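Side-chain contacts in hypothetical protein (Chromobacterium violaceum, PDB 2O3I), which is of unknown function but joins the N- and C-terminal domains characteristic of the S-Me-THD-like (DUF917) family in a single chain: residues I29-L34 and G113-S118; V63-M68 and E85-A90; R291-L296 and A353-L358; E300-W305 and A374-Q379; W209-A214 and G218-R223. The protein carries 2 engineered substitutions. All coordinates share one frame; numbering follows the deposited sequence.

Contact 1. Residues I29-L34 and G113-S118; sequences ISARHL and GFVVAS
Val115 holds CG1 opposite its backbone N (chi1 178°), and this rotation spreads its two methyls across the gap to helix 28-35. Val115 CG2 faces Ala31 CB at 4.2 Å, while Val115 CG1 lies 3.9 Å from Ala31 O. On its other side Val115 CG1 touches Leu34 CB at 4.4 Å. One branched side chain thus fits between Ala31 and Leu34, one turn apart on helix 28-35. Leu34 has CG beside its backbone N (chi1 -73°), and its CD1 reaches Val116 CG2 at 4.0 Å, the two side chains crossing at a slant. No hydrogen bond spans the interface, which is made of aliphatic carbons and one carbonyl oxygen.

The closest backbone approach, 6.5 Å between the CA atoms of Ala31 and Val115, is at the small Ala31. Leu14 of helix 10-19 also packs on Ala31, and Leu112 and Leu119 pack on Leu34; all four touching residues are buried. Farther along helix 111-124, Ser118 OG bonds back to Phe114 O at 2.8 Å; Ser118 N binds the same oxygen from the other face of the carbonyl plane, so that one acceptor serves two donors and the hydroxyl spends its hydrogen bond on its own helix. On the other helix the guanidinium of Arg32 makes a salt bridge to Glu11 and a hydrogen bond to Gln329.

With axes 9.7 Å apart and inclined by only 23°, helices 28-35 and 111-124 pack nearly parallel, through aliphatic side chains, in the interior of the N-terminal S-Me-THD-like domain.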
# COMPACT_ATOMS: atom_id res chain seq x y z
N ILE A 29 -20.68 -9.49 -17.66
CA ILE A 29 -20.23 -10.87 -17.48
C ILE A 29 -20.04 -11.19 -16.00
O ILE A 29 -20.60 -12.15 -15.49
CB ILE A 29 -18.92 -11.10 -18.24
CG1 ILE A 29 -19.11 -10.69 -19.70
CG2 ILE A 29 -18.51 -12.57 -18.10
CD1 ILE A 29 -17.84 -10.73 -20.55
N SER A 30 -19.25 -10.37 -15.32
CA SER A 30 -19.00 -10.59 -13.90
C SER A 30 -20.24 -10.26 -13.08
O SER A 30 -20.45 -10.82 -12.02
CB SER A 30 -17.80 -9.75 -13.42
OG SER A 30 -18.12 -8.38 -13.33
N ALA A 31 -21.06 -9.34 -13.57
CA ALA A 31 -22.28 -8.97 -12.86
C ALA A 31 -23.26 -10.15 -12.91
O ALA A 31 -23.93 -10.45 -11.92
CB ALA A 31 -22.92 -7.74 -13.49
N ARG A 32 -23.33 -10.81 -14.06
CA ARG A 32 -24.22 -11.96 -14.25
C ARG A 32 -23.72 -13.16 -13.45
O ARG A 32 -24.52 -13.93 -12.92
CB ARG A 32 -24.33 -12.31 -15.74
CG ARG A 32 -25.33 -11.43 -16.50
CD ARG A 32 -25.26 -11.59 -18.02
NE ARG A 32 -26.24 -10.75 -18.71
CZ ARG A 32 -26.19 -10.44 -20.00
NH1 ARG A 32 -25.20 -10.88 -20.76
NH2 ARG A 32 -27.12 -9.65 -20.54
N HIS A 33 -22.41 -13.31 -13.37
CA HIS A 33 -21.82 -14.40 -12.61
C HIS A 33 -22.25 -14.32 -11.16
O HIS A 33 -22.53 -15.34 -10.52
CB HIS A 33 -20.30 -14.33 -12.69
CG HIS A 33 -19.73 -14.89 -13.96
ND1 HIS A 33 -18.44 -14.63 -14.38
CD2 HIS A 33 -20.28 -15.69 -14.90
CE1 HIS A 33 -18.22 -15.25 -15.52
NE2 HIS A 33 -19.31 -15.90 -15.86
N LEU A 34 -22.29 -13.11 -10.62
CA LEU A 34 -22.67 -12.90 -9.23
C LEU A 34 -24.17 -13.05 -9.01
O LEU A 34 -24.61 -13.66 -8.03
CB LEU A 34 -22.22 -11.51 -8.76
CG LEU A 34 -20.72 -11.30 -8.52
CD1 LEU A 34 -20.46 -9.83 -8.24
CD2 LEU A 34 -20.27 -12.16 -7.34
N GLY A 113 -21.52 -2.30 -9.94
CA GLY A 113 -21.85 -1.42 -8.84
C GLY A 113 -23.12 -1.68 -8.07
O GLY A 113 -23.07 -1.93 -6.86
N PHE A 114 -24.26 -1.62 -8.74
CA PHE A 114 -25.52 -1.83 -8.07
C PHE A 114 -25.67 -3.28 -7.62
O PHE A 114 -26.17 -3.55 -6.52
CB PHE A 114 -26.68 -1.39 -8.97
CG PHE A 114 -26.71 0.10 -9.25
CD1 PHE A 114 -26.83 1.01 -8.21
CD2 PHE A 114 -26.61 0.58 -10.55
CE1 PHE A 114 -26.85 2.40 -8.46
CE2 PHE A 114 -26.62 1.96 -10.82
CZ PHE A 114 -26.74 2.87 -9.77
N VAL A 115 -25.22 -4.22 -8.45
CA VAL A 115 -25.31 -5.64 -8.13
C VAL A 115 -24.57 -5.97 -6.84
O VAL A 115 -25.14 -6.55 -5.91
CB VAL A 115 -24.74 -6.50 -9.30
CG1 VAL A 115 -24.80 -7.99 -8.96
CG2 VAL A 115 -25.54 -6.23 -10.57
N VAL A 116 -23.30 -5.58 -6.77
CA VAL A 116 -22.49 -5.83 -5.58
C VAL A 116 -23.16 -5.23 -4.34
O VAL A 116 -23.35 -5.92 -3.34
CB VAL A 116 -21.05 -5.25 -5.77
CG1 VAL A 116 -20.28 -5.25 -4.44
CG2 VAL A 116 -20.28 -6.09 -6.80
N ALA A 117 -23.53 -3.96 -4.40
CA ALA A 117 -24.17 -3.32 -3.27
C ALA A 117 -25.43 -4.08 -2.85
O ALA A 117 -25.68 -4.29 -1.66
CB ALA A 117 -24.54 -1.87 -3.61
N SER A 118 -26.22 -4.50 -3.84
CA SER A 118 -27.44 -5.23 -3.56
C SER A 118 -27.17 -6.56 -2.86
O SER A 118 -27.83 -6.91 -1.88
CB SER A 118 -28.20 -5.48 -4.87
OG SER A 118 -28.65 -4.25 -5.43

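Contact 2. Residues V63-M68 and E85-A90; sequences VMVAYM and EAALAA
Val63 and Val65 of strand 61-69 face Ala90 and Ala87 of helix 81-96, with CA atoms 6.6 Å apart for Val65 and Ala87 and 7.5 Å apart for Val63 and Ala90, the two segments running in opposite directions. The pairing belongs to a beta-alpha-beta crossover: the chain leaves strand 61-69, returns along the helix and enters strand 101-105, which lies parallel beside the first strand in the mixed sheet.

Residues two apart on the strand meet residues three apart on the helix, so each valine finds its own alanine. Val65 turns CG2 opposite its backbone N (chi1 68° for CG1), and this methyl approaches Ala87 CB at 4.4 Å; its other methyl, CG1, rests on Ala117 of helix 111-124. The short alanine side chains let the helix lie close to the sheet, and all four touching residues are buried. Neighbouring strands complete the seat of the helix: Ala86 packs on Ala207 and Ala159, and Ala90 on Phe157. The alternate residues Met64 and Ala66 pack on Pro107, and Tyr67 OH is hydrogen-bonded to Glu161.

The fit is most even at Val63, which straddles the alanine with both branches: CG2 lies 4.1 Å and CG1 4.2 Å from Ala90 CB.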
# COMPACT_ATOMS: atom_id res chain seq x y z
N VAL A 63 -22.20 3.26 4.01
CA VAL A 63 -20.83 3.09 3.54
C VAL A 63 -20.86 2.70 2.07
O VAL A 63 -21.78 1.99 1.62
CB VAL A 63 -20.08 1.97 4.29
CG1 VAL A 63 -18.59 2.08 4.01
CG2 VAL A 63 -20.35 2.05 5.77
N MSE A 64 -19.87 3.15 1.32
CA MSE A 64 -19.75 2.82 -0.09
C MSE A 64 -19.11 1.44 -0.14
O MSE A 64 -18.18 1.17 0.61
CB MSE A 64 -18.85 3.84 -0.80
CG MSE A 64 -18.61 3.57 -2.28
SE MSE A 64 -17.24 2.23 -2.64
CE MSE A 64 -15.78 3.45 -3.10
N VAL A 65 -19.63 0.56 -1.00
CA VAL A 65 -19.04 -0.78 -1.11
C VAL A 65 -18.91 -1.17 -2.56
O VAL A 65 -19.74 -0.79 -3.39
CB VAL A 65 -19.88 -1.86 -0.35
CG1 VAL A 65 -21.24 -2.08 -1.02
CG2 VAL A 65 -19.10 -3.15 -0.29
N ALA A 66 -17.86 -1.92 -2.89
CA ALA A 66 -17.65 -2.34 -4.27
C ALA A 66 -16.52 -3.35 -4.44
O ALA A 66 -15.90 -3.80 -3.48
CB ALA A 66 -17.36 -1.12 -5.15
N TYR A 67 -16.28 -3.70 -5.70
CA TYR A 67 -15.20 -4.60 -6.06
C TYR A 67 -14.20 -3.67 -6.74
O TYR A 67 -14.58 -2.70 -7.40
CB TYR A 67 -15.69 -5.67 -7.04
CG TYR A 67 -15.85 -7.05 -6.44
CD1 TYR A 67 -17.02 -7.77 -6.62
CD2 TYR A 67 -14.81 -7.63 -5.72
CE1 TYR A 67 -17.17 -9.05 -6.09
CE2 TYR A 67 -14.95 -8.92 -5.18
CZ TYR A 67 -16.13 -9.62 -5.38
OH TYR A 67 -16.28 -10.89 -4.87
N MSE A 68 -12.92 -3.96 -6.57
CA MSE A 68 -11.86 -3.14 -7.16
C MSE A 68 -10.75 -4.08 -7.66
O MSE A 68 -10.51 -5.15 -7.08
CB MSE A 68 -11.32 -2.17 -6.09
CG MSE A 68 -10.18 -1.26 -6.54
SE MSE A 68 -9.42 -0.22 -5.05
CE MSE A 68 -9.69 1.56 -5.74
N GLU A 85 -17.13 -8.98 3.29
CA GLU A 85 -16.16 -8.92 4.38
C GLU A 85 -15.71 -7.48 4.67
O GLU A 85 -15.49 -7.12 5.83
CB GLU A 85 -14.95 -9.79 4.05
CG GLU A 85 -14.17 -10.22 5.27
CD GLU A 85 -14.96 -11.16 6.15
OE1 GLU A 85 -14.92 -10.98 7.39
OE2 GLU A 85 -15.62 -12.08 5.61
N ALA A 86 -15.58 -6.66 3.63
CA ALA A 86 -15.17 -5.26 3.79
C ALA A 86 -16.27 -4.47 4.50
O ALA A 86 -15.99 -3.67 5.41
CB ALA A 86 -14.87 -4.62 2.42
N ALA A 87 -17.51 -4.68 4.08
CA ALA A 87 -18.65 -4.00 4.69
C ALA A 87 -18.80 -4.42 6.15
O ALA A 87 -19.25 -3.63 6.98
CB ALA A 87 -19.93 -4.30 3.89
N LEU A 88 -18.43 -5.66 6.47
CA LEU A 88 -18.52 -6.15 7.84
C LEU A 88 -17.47 -5.46 8.72
O LEU A 88 -17.70 -5.20 9.90
CB LEU A 88 -18.31 -7.66 7.89
CG LEU A 88 -19.57 -8.51 7.71
CD1 LEU A 88 -19.18 -9.99 7.55
CD2 LEU A 88 -20.51 -8.29 8.90
N ALA A 89 -16.32 -5.18 8.13
CA ALA A 89 -15.27 -4.51 8.85
C ALA A 89 -15.78 -3.11 9.18
O ALA A 89 -15.63 -2.62 10.30
CB ALA A 89 -14.00 -4.44 8.00
N ALA A 90 -16.42 -2.47 8.20
CA ALA A 90 -16.95 -1.12 8.39
C ALA A 90 -18.06 -1.12 9.44
O ALA A 90 -18.17 -0.19 10.25
CB ALA A 90 -17.47 -0.56 7.07

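Contact 3. Residues R291-L296 and A353-L358; sequences RRCTVL and AAVIAL
Val355 carries the whole of this small contact from the side of strand 352-358, meeting Val295 with one methyl and Cys293 with the other. Its CG1 stands opposite the backbone N (chi1 -179°) and comes to 4.2 Å from Val295 CG2; its CG2, on the branch beside the backbone N, approaches Cys293 SG at 4.4 Å. The thiol of Cys293 is likewise swung opposite its own N (chi1 174°), which extends SG toward the valine. One side chain therefore sits against residues i and i+2 of the facing strand. These are ordinary van der Waals distances between apolar groups, and only 84 Å² is buried between the segments.

Other side chains complete the inner side: Ile320 packs on both valines, Tyr322 and Val284 on Val295, Leu286 on Val355, and Phe263 and Leu313 on Cys293. The outward side of strand 292-297 is looser. Thr294 and Leu296 are partly exposed and touch a crystal neighbour, Arg292 has no modelled atoms beyond CB, and in the loop before the strand the exposed Arg291 is poorly ordered even though its NH1 makes a salt bridge to Asp306.

No hydrogen bond links the two strands, whose closest CA atoms, in Val295 and Val355, are 8.6 Å apart. They face each other through side chains although both belong to one curled antiparallel sheet. Strand 292-297 bonds to strands 283-287 and 301-306, whereas strand 352-358 pairs with 260-262, 266-268 and 319-324, and turns Ala354, Ile356 and Leu358 to helix 244-255.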
# COMPACT_ATOMS: atom_id res chain seq x y z
N ARG A 291 -15.74 7.67 -42.90
CA ARG A 291 -16.16 8.46 -41.75
C ARG A 291 -15.81 7.63 -40.53
O ARG A 291 -16.50 6.67 -40.21
CB ARG A 291 -17.66 8.72 -41.80
CG ARG A 291 -18.03 10.11 -42.25
CD ARG A 291 -18.20 11.03 -41.06
NE ARG A 291 -18.14 12.44 -41.44
CZ ARG A 291 -18.64 13.43 -40.71
NH1 ARG A 291 -19.24 13.18 -39.55
NH2 ARG A 291 -18.52 14.69 -41.13
N ARG A 292 -14.73 8.00 -39.84
CA ARG A 292 -14.30 7.25 -38.67
C ARG A 292 -14.53 7.95 -37.34
O ARG A 292 -14.36 9.17 -37.21
CB ARG A 292 -12.82 6.87 -38.82
N CYS A 293 -14.93 7.17 -36.35
CA CYS A 293 -15.18 7.66 -35.01
C CYS A 293 -14.35 6.81 -34.06
O CYS A 293 -14.37 5.58 -34.13
CB CYS A 293 -16.65 7.54 -34.63
SG CYS A 293 -16.99 7.99 -32.91
N THR A 294 -13.62 7.48 -33.18
CA THR A 294 -12.79 6.77 -32.22
C THR A 294 -13.19 7.16 -30.81
O THR A 294 -13.23 8.34 -30.46
CB THR A 294 -11.30 7.09 -32.43
OG1 THR A 294 -10.98 6.92 -33.82
CG2 THR A 294 -10.43 6.17 -31.59
N VAL A 295 -13.52 6.16 -30.00
CA VAL A 295 -13.89 6.40 -28.62
C VAL A 295 -12.71 5.97 -27.75
O VAL A 295 -12.32 4.80 -27.76
CB VAL A 295 -15.16 5.60 -28.24
CG1 VAL A 295 -15.52 5.82 -26.78
CG2 VAL A 295 -16.32 6.02 -29.13
N LEU A 296 -12.13 6.92 -27.02
CA LEU A 296 -10.98 6.62 -26.17
C LEU A 296 -11.44 6.27 -24.77
O LEU A 296 -12.32 6.93 -24.20
CB LEU A 296 -10.04 7.82 -26.12
CG LEU A 296 -9.57 8.40 -27.46
CD1 LEU A 296 -8.63 9.57 -27.19
CD2 LEU A 296 -8.88 7.34 -28.30
N ALA A 353 -23.62 -0.52 -34.88
CA ALA A 353 -23.49 0.10 -33.56
C ALA A 353 -23.46 1.62 -33.63
O ALA A 353 -22.92 2.21 -34.57
CB ALA A 353 -22.24 -0.42 -32.87
N ALA A 354 -24.04 2.26 -32.62
CA ALA A 354 -24.07 3.71 -32.55
C ALA A 354 -23.39 4.18 -31.27
O ALA A 354 -23.18 3.40 -30.34
CB ALA A 354 -25.50 4.21 -32.57
N VAL A 355 -23.04 5.46 -31.24
CA VAL A 355 -22.40 6.05 -30.08
C VAL A 355 -23.33 7.17 -29.61
O VAL A 355 -23.65 8.09 -30.36
CB VAL A 355 -21.03 6.65 -30.43
CG1 VAL A 355 -20.38 7.24 -29.19
CG2 VAL A 355 -20.14 5.57 -31.05
N ILE A 356 -23.77 7.06 -28.36
CA ILE A 356 -24.68 8.03 -27.77
C ILE A 356 -24.02 8.77 -26.61
O ILE A 356 -23.33 8.17 -25.79
CB ILE A 356 -25.98 7.36 -27.28
CG1 ILE A 356 -26.76 6.81 -28.48
CG2 ILE A 356 -26.84 8.35 -26.50
CD1 ILE A 356 -28.01 6.02 -28.12
N ALA A 357 -24.24 10.07 -26.56
CA ALA A 357 -23.70 10.88 -25.48
C ALA A 357 -24.86 11.26 -24.57
O ALA A 357 -25.95 11.58 -25.04
CB ALA A 357 -23.03 12.14 -26.04
N LEU A 358 -24.63 11.20 -23.27
CA LEU A 358 -25.64 11.57 -22.31
C LEU A 358 -25.11 12.77 -21.54
O LEU A 358 -23.98 12.77 -21.05
CB LEU A 358 -25.93 10.41 -21.35
CG LEU A 358 -26.37 9.07 -21.95
CD1 LEU A 358 -26.49 8.03 -20.83
CD2 LEU A 358 -27.70 9.23 -22.69

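Contact 4. Residues E300-W305 and A374-Q379; sequences ESLLAW and ADELAQ
A classic beta bulge in strand 301-306 sets Leu302 and Leu303 together opposite Leu296 of the neighbouring strand, and both leucines are thereby directed at Leu377 of helix 367-379. Leu302 departs from extended geometry (psi -27°), which breaks the usual alternation and gives the strand two consecutive apolar side chains on the face that the helix covers.

The centre of the contact is a single methyl, Leu377 CD2. It lies 3.6 Å from Leu303 CD1 and 3.9 Å from CG of the same residue, and on its Leu302 side it is 4.0 Å from CB and 3.7 Å from the carbonyl O. Leu377 points its CB past the strand rather than at it; with CG placed beside the backbone N (chi1 -63°), the branched end is carried into the notch between the two strand leucines. The preceding residue, Glu376, adds a lighter touch through its aliphatic CG, which meets Leu302 CD1 at 4.3 Å. The carboxylate of Glu300 is held elsewhere, by Gly25 N, and Tyr382 packs on Leu303.

Strand and helix axes pass 9.6 Å apart at an angle of 58°. This is helix-on-sheet packing against the antiparallel sheet of the C-terminal half of the protein, with a late helix laid aslant over a bulged hairpin strand.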
# COMPACT_ATOMS: atom_id res chain seq x y z
N GLU A 300 -13.59 3.38 -18.63
CA GLU A 300 -14.74 4.16 -19.03
C GLU A 300 -14.39 4.90 -20.31
O GLU A 300 -13.23 5.22 -20.55
CB GLU A 300 -15.09 5.19 -17.95
CG GLU A 300 -15.68 4.64 -16.65
CD GLU A 300 -14.73 3.76 -15.87
OE1 GLU A 300 -13.55 4.14 -15.67
OE2 GLU A 300 -15.17 2.67 -15.42
N SER A 301 -15.39 5.17 -21.13
CA SER A 301 -15.16 5.92 -22.35
C SER A 301 -15.11 7.38 -21.90
O SER A 301 -15.96 7.83 -21.13
CB SER A 301 -16.31 5.69 -23.33
OG SER A 301 -16.32 4.34 -23.76
N LEU A 302 -14.11 8.11 -22.38
CA LEU A 302 -13.93 9.50 -21.98
C LEU A 302 -14.00 10.52 -23.11
O LEU A 302 -14.35 11.68 -22.89
CB LEU A 302 -12.59 9.63 -21.25
CG LEU A 302 -12.47 8.74 -20.00
CD1 LEU A 302 -11.02 8.64 -19.56
CD2 LEU A 302 -13.34 9.31 -18.88
N LEU A 303 -13.66 10.09 -24.32
CA LEU A 303 -13.71 10.97 -25.48
C LEU A 303 -14.16 10.24 -26.73
O LEU A 303 -13.98 9.03 -26.86
CB LEU A 303 -12.34 11.59 -25.75
CG LEU A 303 -11.62 12.38 -24.67
CD1 LEU A 303 -10.85 11.44 -23.76
CD2 LEU A 303 -10.67 13.37 -25.33
N ALA A 304 -14.75 11.00 -27.65
CA ALA A 304 -15.21 10.47 -28.93
C ALA A 304 -14.68 11.43 -30.00
O ALA A 304 -14.99 12.63 -29.97
CB ALA A 304 -16.73 10.41 -28.97
N TRP A 305 -13.89 10.90 -30.92
CA TRP A 305 -13.30 11.72 -31.98
C TRP A 305 -13.75 11.35 -33.39
O TRP A 305 -13.77 10.18 -33.76
CB TRP A 305 -11.77 11.62 -31.96
CG TRP A 305 -11.07 12.42 -30.90
CD1 TRP A 305 -10.63 11.97 -29.69
CD2 TRP A 305 -10.69 13.80 -30.99
NE1 TRP A 305 -9.99 12.99 -29.01
CE2 TRP A 305 -10.01 14.12 -29.79
CE3 TRP A 305 -10.85 14.79 -31.97
CZ2 TRP A 305 -9.50 15.40 -29.54
CZ3 TRP A 305 -10.33 16.06 -31.72
CH2 TRP A 305 -9.67 16.35 -30.51
N ALA A 374 -11.32 17.41 -15.93
CA ALA A 374 -10.41 18.10 -16.84
C ALA A 374 -9.00 17.53 -16.70
O ALA A 374 -8.30 17.34 -17.68
CB ALA A 374 -10.41 19.61 -16.56
N ASP A 375 -8.60 17.27 -15.46
CA ASP A 375 -7.28 16.71 -15.19
C ASP A 375 -7.13 15.34 -15.85
O ASP A 375 -6.14 15.07 -16.52
CB ASP A 375 -7.05 16.58 -13.69
CG ASP A 375 -6.92 17.92 -12.99
OD1 ASP A 375 -6.90 17.95 -11.74
OD2 ASP A 375 -6.82 18.95 -13.69
N GLU A 376 -8.12 14.48 -15.65
CA GLU A 376 -8.07 13.13 -16.21
C GLU A 376 -7.97 13.20 -17.73
O GLU A 376 -7.15 12.53 -18.34
CB GLU A 376 -9.31 12.34 -15.80
CG GLU A 376 -9.34 10.91 -16.32
CD GLU A 376 -8.42 9.97 -15.57
OE1 GLU A 376 -8.27 8.80 -15.99
OE2 GLU A 376 -7.84 10.39 -14.54
N LEU A 377 -8.82 14.03 -18.33
CA LEU A 377 -8.82 14.20 -19.77
C LEU A 377 -7.50 14.80 -20.27
O LEU A 377 -7.05 14.48 -21.37
CB LEU A 377 -9.98 15.11 -20.18
CG LEU A 377 -11.37 14.56 -19.87
CD1 LEU A 377 -12.37 15.70 -19.83
CD2 LEU A 377 -11.76 13.53 -20.91
N ALA A 378 -6.90 15.66 -19.45
CA ALA A 378 -5.63 16.29 -19.80
C ALA A 378 -4.57 15.20 -20.00
O ALA A 378 -3.76 15.27 -20.92
CB ALA A 378 -5.20 17.24 -18.69
N GLN A 379 -4.60 14.20 -19.14
CA GLN A 379 -3.65 13.10 -19.22
C GLN A 379 -3.86 12.35 -20.54
O GLN A 379 -2.93 11.74 -21.06
CB GLN A 379 -3.85 12.14 -18.05
CG GLN A 379 -3.67 12.80 -16.69
CD GLN A 379 -4.18 11.93 -15.55
OE1 GLN A 379 -4.03 12.28 -14.37
NE2 GLN A 379 -4.79 10.80 -15.89

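Contact 5. Residues W209-A214 and G218-R223; sequences WMMSPA and GALPVR
Ala219 and Leu220 receive the long side chain of Met211, a selenomethionine, where strand 203-211 leads through Ser212 into the short helix 213-219. Gly218, at the exposed end of that helix, adds no side chain. Ala219 follows and directs its CB at Met211, whose SE lies 3.8 Å away. The terminal methyl of Met211 is modelled implausibly near the same CB, so its exact position is doubtful. The Ala219 carbonyl is bonded by Thr145 OG1, which ties the helix end to helix 145-148.

Leu220 is the first residue to leave helical geometry (psi 70°). Its CB points along the interface, but CG sits beside the backbone N and CD1 is brought to 4.0 Å from Met211 SE, the two side chains meeting at a slant. Met211 can span this distance because its chain is extended beyond CG. Tyr146 packs on both Met211 and Leu220 and stacks its ring with that of Trp209, so helix 145-148 packs on the same apolar cluster. The touching residues are all buried, and no hydrogen bond crosses between the segments.

Pro221 continues the exit from the helix and packs on Thr145, after which Val222 leads to Arg223, an exposed residue whose extended side chain reaches back alongside the turn. Its NH2 binds Gly217 O, while NE donates to Leu220 O at 2.9 Å in a nearly straight bond (N-H...O 170°), the oxygen lying within 5° of the guanidinium plane.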
# COMPACT_ATOMS: atom_id res chain seq x y z
N TRP A 209 -15.63 5.58 2.80
CA TRP A 209 -16.57 6.69 2.86
C TRP A 209 -17.78 6.44 3.78
O TRP A 209 -18.93 6.67 3.40
CB TRP A 209 -17.03 7.06 1.44
CG TRP A 209 -16.02 7.91 0.68
CD1 TRP A 209 -15.27 8.94 1.18
CD2 TRP A 209 -15.71 7.84 -0.72
NE1 TRP A 209 -14.52 9.52 0.19
CE2 TRP A 209 -14.77 8.86 -0.99
CE3 TRP A 209 -16.13 7.01 -1.77
CZ2 TRP A 209 -14.25 9.09 -2.27
CZ3 TRP A 209 -15.61 7.23 -3.05
CH2 TRP A 209 -14.68 8.27 -3.28
N MSE A 210 -17.50 5.95 4.98
CA MSE A 210 -18.56 5.72 5.95
C MSE A 210 -19.23 7.07 6.21
O MSE A 210 -18.54 8.09 6.37
CB MSE A 210 -17.98 5.16 7.24
CG MSE A 210 -17.40 3.77 7.12
SE MSE A 210 -16.64 3.15 8.80
CE MSE A 210 -14.83 3.81 8.53
N MSE A 211 -20.56 7.10 6.25
CA MSE A 211 -21.27 8.35 6.46
C MSE A 211 -22.44 8.27 7.44
O MSE A 211 -23.10 7.24 7.57
CB MSE A 211 -21.81 8.88 5.12
CG MSE A 211 -20.74 9.09 4.05
SE MSE A 211 -21.50 9.22 2.25
CE MSE A 211 -20.13 10.20 1.38
N SER A 212 -22.69 9.39 8.11
CA SER A 212 -23.80 9.51 9.04
C SER A 212 -24.91 10.05 8.14
O SER A 212 -24.63 10.54 7.06
CB SER A 212 -23.46 10.52 10.13
N PRO A 213 -26.17 9.94 8.57
CA PRO A 213 -27.27 10.45 7.73
C PRO A 213 -27.11 11.93 7.35
O PRO A 213 -27.62 12.37 6.32
CB PRO A 213 -28.51 10.21 8.59
CG PRO A 213 -28.14 8.96 9.35
CD PRO A 213 -26.70 9.23 9.75
N ALA A 214 -26.41 12.68 8.19
CA ALA A 214 -26.21 14.10 7.94
C ALA A 214 -25.37 14.32 6.70
O ALA A 214 -25.67 15.19 5.87
CB ALA A 214 -25.53 14.75 9.15
N GLY A 218 -25.65 15.90 1.03
CA GLY A 218 -24.69 16.61 0.20
C GLY A 218 -23.72 15.68 -0.50
O GLY A 218 -23.18 16.01 -1.55
N ALA A 219 -23.51 14.50 0.08
CA ALA A 219 -22.58 13.54 -0.48
C ALA A 219 -23.13 12.81 -1.70
O ALA A 219 -22.38 12.41 -2.58
CB ALA A 219 -22.17 12.53 0.59
N LEU A 220 -24.45 12.66 -1.75
CA LEU A 220 -25.09 11.98 -2.86
C LEU A 220 -26.09 12.88 -3.59
O LEU A 220 -27.30 12.68 -3.50
CB LEU A 220 -25.81 10.71 -2.36
CG LEU A 220 -25.00 9.47 -1.94
CD1 LEU A 220 -24.05 9.80 -0.81
CD2 LEU A 220 -25.94 8.37 -1.49
N PRO A 221 -25.60 13.90 -4.31
CA PRO A 221 -26.54 14.77 -5.02
C PRO A 221 -27.19 14.12 -6.24
O PRO A 221 -28.24 14.58 -6.70
CB PRO A 221 -25.69 15.98 -5.38
CG PRO A 221 -24.30 15.40 -5.51
CD PRO A 221 -24.23 14.47 -4.34
N VAL A 222 -26.58 13.07 -6.78
CA VAL A 222 -27.13 12.39 -7.95
C VAL A 222 -27.97 11.20 -7.47
O VAL A 222 -27.43 10.17 -7.03
CB VAL A 222 -26.02 11.93 -8.90
CG1 VAL A 222 -26.63 11.39 -10.20
CG2 VAL A 222 -25.09 13.10 -9.18
N ARG A 223 -29.28 11.34 -7.58
CA ARG A 223 -30.20 10.32 -7.08
C ARG A 223 -31.10 9.59 -8.05
O ARG A 223 -31.29 10.01 -9.19
CB ARG A 223 -31.05 10.97 -5.99
CG ARG A 223 -30.20 11.77 -5.03
CD ARG A 223 -31.02 12.50 -4.00
NE ARG A 223 -30.16 13.16 -3.03
CZ ARG A 223 -30.60 13.82 -1.97
NH1 ARG A 223 -31.90 13.92 -1.73
NH2 ARG A 223 -29.73 14.38 -1.13

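In the fold
All five contacts are apolar and lack hydrogen bonds between their segments. The touching residues are buried in contacts 1, 2, 3 and 5, while contact 4 includes the partly exposed Glu376. Contacts 1 and 2 are neighbours in the N-terminal domain, where Val116 CG2 of helix 111-124 lies 3.7 Å from Tyr67 CD1 of strand 61-69. Contact 5 shares the mixed sheet, since strand 203-211 lies beside strand 61-69. Contacts 3 and 4 share the antiparallel sheet, where strands 292-297 and 301-306 are bonded neighbours. Small and branched side chains meet in contacts 1 and 2, two valines and a cysteine in contact 3, leucines in contact 4, and a selenomethionine lies on an alanine and a leucine in contact 5.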